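Local coordinates for Phikz039 (Pseudomonas phage phikz, PDB 3ZBQ), which is a phage-encoded member of the tubulin and FtsZ family, PhuZ, with guanosine-5'-diphosphate held in its ligand pocket, at residues A233-Y246 against V253-Y265. Sequence-based numbering, arbitrary orientation.
Sequences AQAILDPISIASLY and VSISTVLTRTTGY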
loop_
_atom_site.group_PDB
_atom_site.type_symbol
_atom_site.label_atom_id
_atom_site.label_comp_id
_atom_site.label_asym_id
_atom_site.label_seq_id
_atom_site.Cartn_x
_atom_site.Cartn_y
_atom_site.Cartn_z
ATOM N N ALA A 233 8.508 6.912 -18.174
ATOM C CA ALA A 233 7.252 7.646 -18.056
ATOM C C ALA A 233 6.435 7.529 -19.338
ATOM O O ALA A 233 5.216 7.396 -19.296
ATOM C CB ALA A 233 7.504 9.099 -17.719
ATOM N N GLN A 234 7.121 7.585 -20.478
ATOM C CA GLN A 234 6.471 7.520 -21.787
ATOM C C GLN A 234 5.683 6.226 -21.992
ATOM O O GLN A 234 4.647 6.217 -22.662
ATOM C CB GLN A 234 7.527 7.663 -22.888
ATOM C CG GLN A 234 6.982 8.051 -24.246
ATOM C CD GLN A 234 8.086 8.178 -25.280
ATOM O OE1 GLN A 234 8.971 7.322 -25.365
ATOM N NE2 GLN A 234 8.049 9.253 -26.060
ATOM N N ALA A 235 6.172 5.141 -21.400
ATOM C CA ALA A 235 5.572 3.820 -21.581
ATOM C C ALA A 235 4.256 3.645 -20.820
ATOM O O ALA A 235 3.513 2.692 -21.065
ATOM C CB ALA A 235 6.563 2.735 -21.184
ATOM N N ILE A 236 3.970 4.550 -19.889
ATOM C CA ILE A 236 2.731 4.443 -19.120
ATOM C C ILE A 236 1.518 4.805 -19.981
ATOM O O ILE A 236 1.428 5.922 -20.520
ATOM C CB ILE A 236 2.764 5.303 -17.841
ATOM C CG1 ILE A 236 4.022 5.004 -17.025
ATOM C CG2 ILE A 236 1.482 5.095 -17.020
ATOM C CD1 ILE A 236 4.162 3.551 -16.581
ATOM N N LEU A 237 0.594 3.852 -20.102
ATOM C CA LEU A 237 -0.607 4.000 -20.927
ATOM C C LEU A 237 -1.660 4.898 -20.288
ATOM O O LEU A 237 -1.918 4.803 -19.085
ATOM C CB LEU A 237 -1.245 2.636 -21.192
ATOM C CG LEU A 237 -0.411 1.585 -21.915
ATOM C CD1 LEU A 237 -1.224 0.302 -22.111
ATOM C CD2 LEU A 237 0.085 2.132 -23.241
ATOM N N ASP A 238 -2.279 5.743 -21.115
ATOM C CA ASP A 238 -3.367 6.622 -20.684
ATOM C C ASP A 238 -3.084 7.350 -19.359
ATOM O O ASP A 238 -3.865 7.230 -18.408
ATOM C CB ASP A 238 -4.686 5.842 -20.591
ATOM C CG ASP A 238 -5.131 5.274 -21.935
ATOM O OD1 ASP A 238 -4.522 5.619 -22.970
ATOM O OD2 ASP A 238 -6.094 4.482 -21.953
ATOM N N PRO A 239 -1.975 8.111 -19.294
ATOM C CA PRO A 239 -1.676 8.769 -18.017
ATOM C C PRO A 239 -2.728 9.818 -17.655
ATOM O O PRO A 239 -3.177 10.587 -18.524
ATOM C CB PRO A 239 -0.318 9.434 -18.274
ATOM C CG PRO A 239 -0.272 9.656 -19.765
ATOM C CD PRO A 239 -1.010 8.475 -20.352
ATOM N N ILE A 240 -3.109 9.856 -16.380
ATOM C CA ILE A 240 -4.087 10.832 -15.896
ATOM C C ILE A 240 -3.415 12.088 -15.336
ATOM O O ILE A 240 -3.747 13.217 -15.712
ATOM C CB ILE A 240 -4.987 10.209 -14.810
ATOM C CG1 ILE A 240 -5.794 9.045 -15.403
ATOM C CG2 ILE A 240 -5.897 11.270 -14.178
ATOM C CD1 ILE A 240 -6.419 8.104 -14.354
ATOM N N SER A 241 -2.454 11.883 -14.443
ATOM C CA SER A 241 -1.831 12.983 -13.713
ATOM C C SER A 241 -0.343 12.710 -13.524
ATOM O O SER A 241 0.048 11.638 -13.057
ATOM C CB SER A 241 -2.517 13.170 -12.356
ATOM O OG SER A 241 -2.096 14.359 -11.716
ATOM N N ILE A 242 0.492 13.677 -13.900
ATOM C CA ILE A 242 1.931 13.475 -13.810
ATOM C C ILE A 242 2.614 14.607 -13.064
ATOM O O ILE A 242 2.329 15.790 -13.305
ATOM C CB ILE A 242 2.582 13.265 -15.202
ATOM C CG1 ILE A 242 4.081 13.019 -15.047
ATOM C CG2 ILE A 242 2.338 14.468 -16.113
ATOM C CD1 ILE A 242 4.770 12.566 -16.330
ATOM N N ALA A 243 3.503 14.238 -12.146
ATOM C CA ALA A 243 4.394 15.196 -11.495
ATOM C C ALA A 243 5.826 14.899 -11.915
ATOM O O ALA A 243 6.300 13.783 -11.753
ATOM C CB ALA A 243 4.273 15.113 -9.990
ATOM N N SER A 244 6.521 15.905 -12.431
ATOM C CA SER A 244 7.879 15.697 -12.916
ATOM C C SER A 244 8.882 16.601 -12.199
ATOM O O SER A 244 8.604 17.775 -11.954
ATOM C CB SER A 244 7.951 15.937 -14.427
ATOM O OG SER A 244 7.099 15.060 -15.143
ATOM N N LEU A 245 10.048 16.045 -11.874
ATOM C CA LEU A 245 11.167 16.828 -11.357
ATOM C C LEU A 245 12.323 16.825 -12.348
ATOM O O LEU A 245 12.691 15.773 -12.860
ATOM C CB LEU A 245 11.654 16.251 -10.032
ATOM C CG LEU A 245 10.705 16.403 -8.849
ATOM C CD1 LEU A 245 11.273 15.717 -7.602
ATOM C CD2 LEU A 245 10.487 17.872 -8.579
ATOM N N TYR A 246 12.890 18.002 -12.608
ATOM C CA TYR A 246 14.082 18.122 -13.445
ATOM C C TYR A 246 15.168 18.860 -12.670
ATOM O O TYR A 246 14.868 19.787 -11.913
ATOM C CB TYR A 246 13.758 18.908 -14.719
ATOM C CG TYR A 246 12.609 18.337 -15.513
ATOM C CD1 TYR A 246 11.293 18.700 -15.226
ATOM C CD2 TYR A 246 12.835 17.441 -16.550
ATOM C CE1 TYR A 246 10.234 18.178 -15.948
ATOM C CE2 TYR A 246 11.786 16.917 -17.280
ATOM C CZ TYR A 246 10.489 17.285 -16.972
ATOM O OH TYR A 246 9.445 16.763 -17.697
ATOM N N VAL A 253 9.830 19.268 -20.546
ATOM C CA VAL A 253 9.050 19.052 -21.765
ATOM C C VAL A 253 7.977 18.006 -21.499
ATOM O O VAL A 253 8.287 16.911 -21.026
ATOM C CB VAL A 253 9.932 18.556 -22.922
ATOM C CG1 VAL A 253 9.088 18.311 -24.179
ATOM C CG2 VAL A 253 11.054 19.541 -23.205
ATOM N N SER A 254 6.722 18.334 -21.805
ATOM C CA SER A 254 5.621 17.388 -21.610
ATOM C C SER A 254 5.874 16.099 -22.391
ATOM O O SER A 254 6.309 16.131 -23.544
ATOM C CB SER A 254 4.285 18.007 -22.028
ATOM O OG SER A 254 3.208 17.156 -21.675
ATOM N N ILE A 255 5.611 14.965 -21.755
ATOM C CA ILE A 255 5.940 13.681 -22.357
ATOM C C ILE A 255 4.866 13.201 -23.329
ATOM O O ILE A 255 5.148 12.961 -24.500
ATOM C CB ILE A 255 6.235 12.637 -21.267
ATOM C CG1 ILE A 255 7.489 13.074 -20.500
ATOM C CG2 ILE A 255 6.386 11.253 -21.876
ATOM C CD1 ILE A 255 7.944 12.114 -19.438
ATOM N N SER A 256 3.638 13.082 -22.838
ATOM C CA SER A 256 2.506 12.681 -23.658
ATOM C C SER A 256 1.272 13.438 -23.183
ATOM O O SER A 256 1.308 14.103 -22.147
ATOM C CB SER A 256 2.271 11.172 -23.538
ATOM O OG SER A 256 1.962 10.821 -22.201
ATOM N N THR A 257 0.191 13.341 -23.951
ATOM C CA THR A 257 -1.098 13.897 -23.555
ATOM C C THR A 257 -1.473 13.404 -22.156
ATOM O O THR A 257 -1.389 12.209 -21.865
ATOM C CB THR A 257 -2.194 13.464 -24.532
ATOM O OG1 THR A 257 -1.818 13.832 -25.867
ATOM C CG2 THR A 257 -3.491 14.138 -24.184
ATOM N N VAL A 258 -1.886 14.325 -21.292
ATOM C CA VAL A 258 -2.148 14.003 -19.895
ATOM C C VAL A 258 -3.150 15.010 -19.351
ATOM O O VAL A 258 -3.239 16.139 -19.863
ATOM C CB VAL A 258 -0.819 13.979 -19.075
ATOM C CG1 VAL A 258 -0.258 15.388 -18.878
ATOM C CG2 VAL A 258 -1.008 13.279 -17.735
ATOM N N LEU A 259 -3.928 14.623 -18.345
ATOM C CA LEU A 259 -4.999 15.508 -17.863
ATOM C C LEU A 259 -4.473 16.613 -16.945
ATOM O O LEU A 259 -4.815 17.782 -17.110
ATOM C CB LEU A 259 -6.111 14.721 -17.170
ATOM C CG LEU A 259 -6.718 13.595 -18.017
ATOM C CD1 LEU A 259 -7.882 12.948 -17.297
ATOM C CD2 LEU A 259 -7.174 14.137 -19.370
ATOM N N THR A 260 -3.641 16.226 -15.982
ATOM C CA THR A 260 -2.971 17.174 -15.101
ATOM C C THR A 260 -1.455 16.951 -15.152
ATOM O O THR A 260 -0.984 15.813 -15.140
ATOM C CB THR A 260 -3.503 17.071 -13.653
ATOM O OG1 THR A 260 -4.817 17.632 -13.589
ATOM C CG2 THR A 260 -2.604 17.817 -12.670
ATOM N N ARG A 261 -0.698 18.041 -15.256
ATOM C CA ARG A 261 0.761 17.960 -15.204
ATOM C C ARG A 261 1.291 19.043 -14.270
ATOM O O ARG A 261 0.867 20.206 -14.321
ATOM C CB ARG A 261 1.378 18.101 -16.605
ATOM C CG ARG A 261 2.920 18.035 -16.631
ATOM C CD ARG A 261 3.479 17.963 -18.053
ATOM N NE ARG A 261 4.923 17.723 -18.057
ATOM C CZ ARG A 261 5.856 18.660 -18.201
ATOM N NH1 ARG A 261 5.516 19.936 -18.377
ATOM N NH2 ARG A 261 7.138 18.318 -18.175
ATOM N N THR A 262 2.218 18.662 -13.405
ATOM C CA THR A 262 2.894 19.653 -12.583
ATOM C C THR A 262 4.387 19.341 -12.578
ATOM O O THR A 262 4.787 18.173 -12.663
ATOM C CB THR A 262 2.284 19.713 -11.161
ATOM O OG1 THR A 262 2.757 20.878 -10.474
ATOM C CG2 THR A 262 2.634 18.468 -10.361
ATOM N N THR A 263 5.217 20.379 -12.521
ATOM C CA THR A 263 6.666 20.181 -12.561
ATOM C C THR A 263 7.384 20.936 -11.450
ATOM O O THR A 263 6.909 21.978 -10.988
ATOM C CB THR A 263 7.282 20.592 -13.924
ATOM O OG1 THR A 263 7.273 22.021 -14.052
ATOM C CG2 THR A 263 6.511 19.974 -15.065
ATOM N N GLY A 264 8.530 20.411 -11.030
ATOM C CA GLY A 264 9.370 21.105 -10.067
ATOM C C GLY A 264 10.814 21.098 -10.525
ATOM O O GLY A 264 11.224 20.188 -11.250
ATOM N N TYR A 265 11.587 22.097 -10.107
ATOM C CA TYR A 265 12.992 22.173 -10.490
ATOM C C TYR A 265 13.878 21.892 -9.288
ATOM O O TYR A 265 13.961 22.705 -8.360
ATOM C CB TYR A 265 13.302 23.534 -11.124
ATOM C CG TYR A 265 12.432 23.793 -12.332
ATOM C CD1 TYR A 265 12.257 22.810 -13.298
ATOM C CD2 TYR A 265 11.759 24.997 -12.489
ATOM C CE1 TYR A 265 11.453 23.018 -14.396
ATOM C CE2 TYR A 265 10.947 25.218 -13.589
ATOM C CZ TYR A 265 10.804 24.222 -14.541
ATOM O OH TYR A 265 10.007 24.421 -15.642
HETATM O O HOH W 1 2.674 7.970 -20.809
HETATM O O HOH W 2 6.379 15.450 -17.626
HETATM O O HOH W 3 10.076 15.466 -19.645
#
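Arg261 lies alongside Ile242 where strands 239-246 and 260-265 run parallel, and its chain can be followed outward. Its CB and CG rest on Ile242 CG2, with Arg261 CG 3.7 Å from Ile242 CG2, so the apolar half of the arginine packs like a hydrocarbon. With CG anti to the backbone N (chi1 180°) and the chain extended as far as NE, the guanidinium is carried along the sheet face toward Tyr246. Arg261 NE donates to a water 2.7 Å away that also bonds Ser244 OG, itself hydrogen-bonded to His277 ND1 on neighbouring strand 275-281. Arg261 NH2 makes a weak, bent hydrogen bond to Tyr246 OH (2.8 Å, 122° at the hydrogen). The guanidinium takes that hydroxyl at its edge, the tyrosine ring being turned 58° from its plane; one face lies against Ser254 CA and the opposite one against Thr263 CG2, a methyl also at the Tyr246 ring edge. Arginine suits the place: its methylenes cover Ile242 while its N-H groups reach the water, Tyr246 OH and, in a salt bridge from NH2, Asp252.

On the reverse face, Leu245 CD2 reaches over Gly264, 3.6 Å from Gly264 O; the bare CA leaves that methyl room. Between the two strands runs a ladder of backbone bonds, from Thr260 N to Ile240 O through Tyr246 N to Gly264 O. Before strand 239-246, in helix 230-234, small Ala233 lets Ile255 CD1 press tightly on its CB at 3.5 Å. The whole is a parallel pair of neighbouring strands: 253-259 crosses the face carrying Ile242 and Tyr246, then 260-265 becomes the outermost strand, within this chain, at that end of the mixed sheet, in the C-terminal domain of a tubulin-like fold.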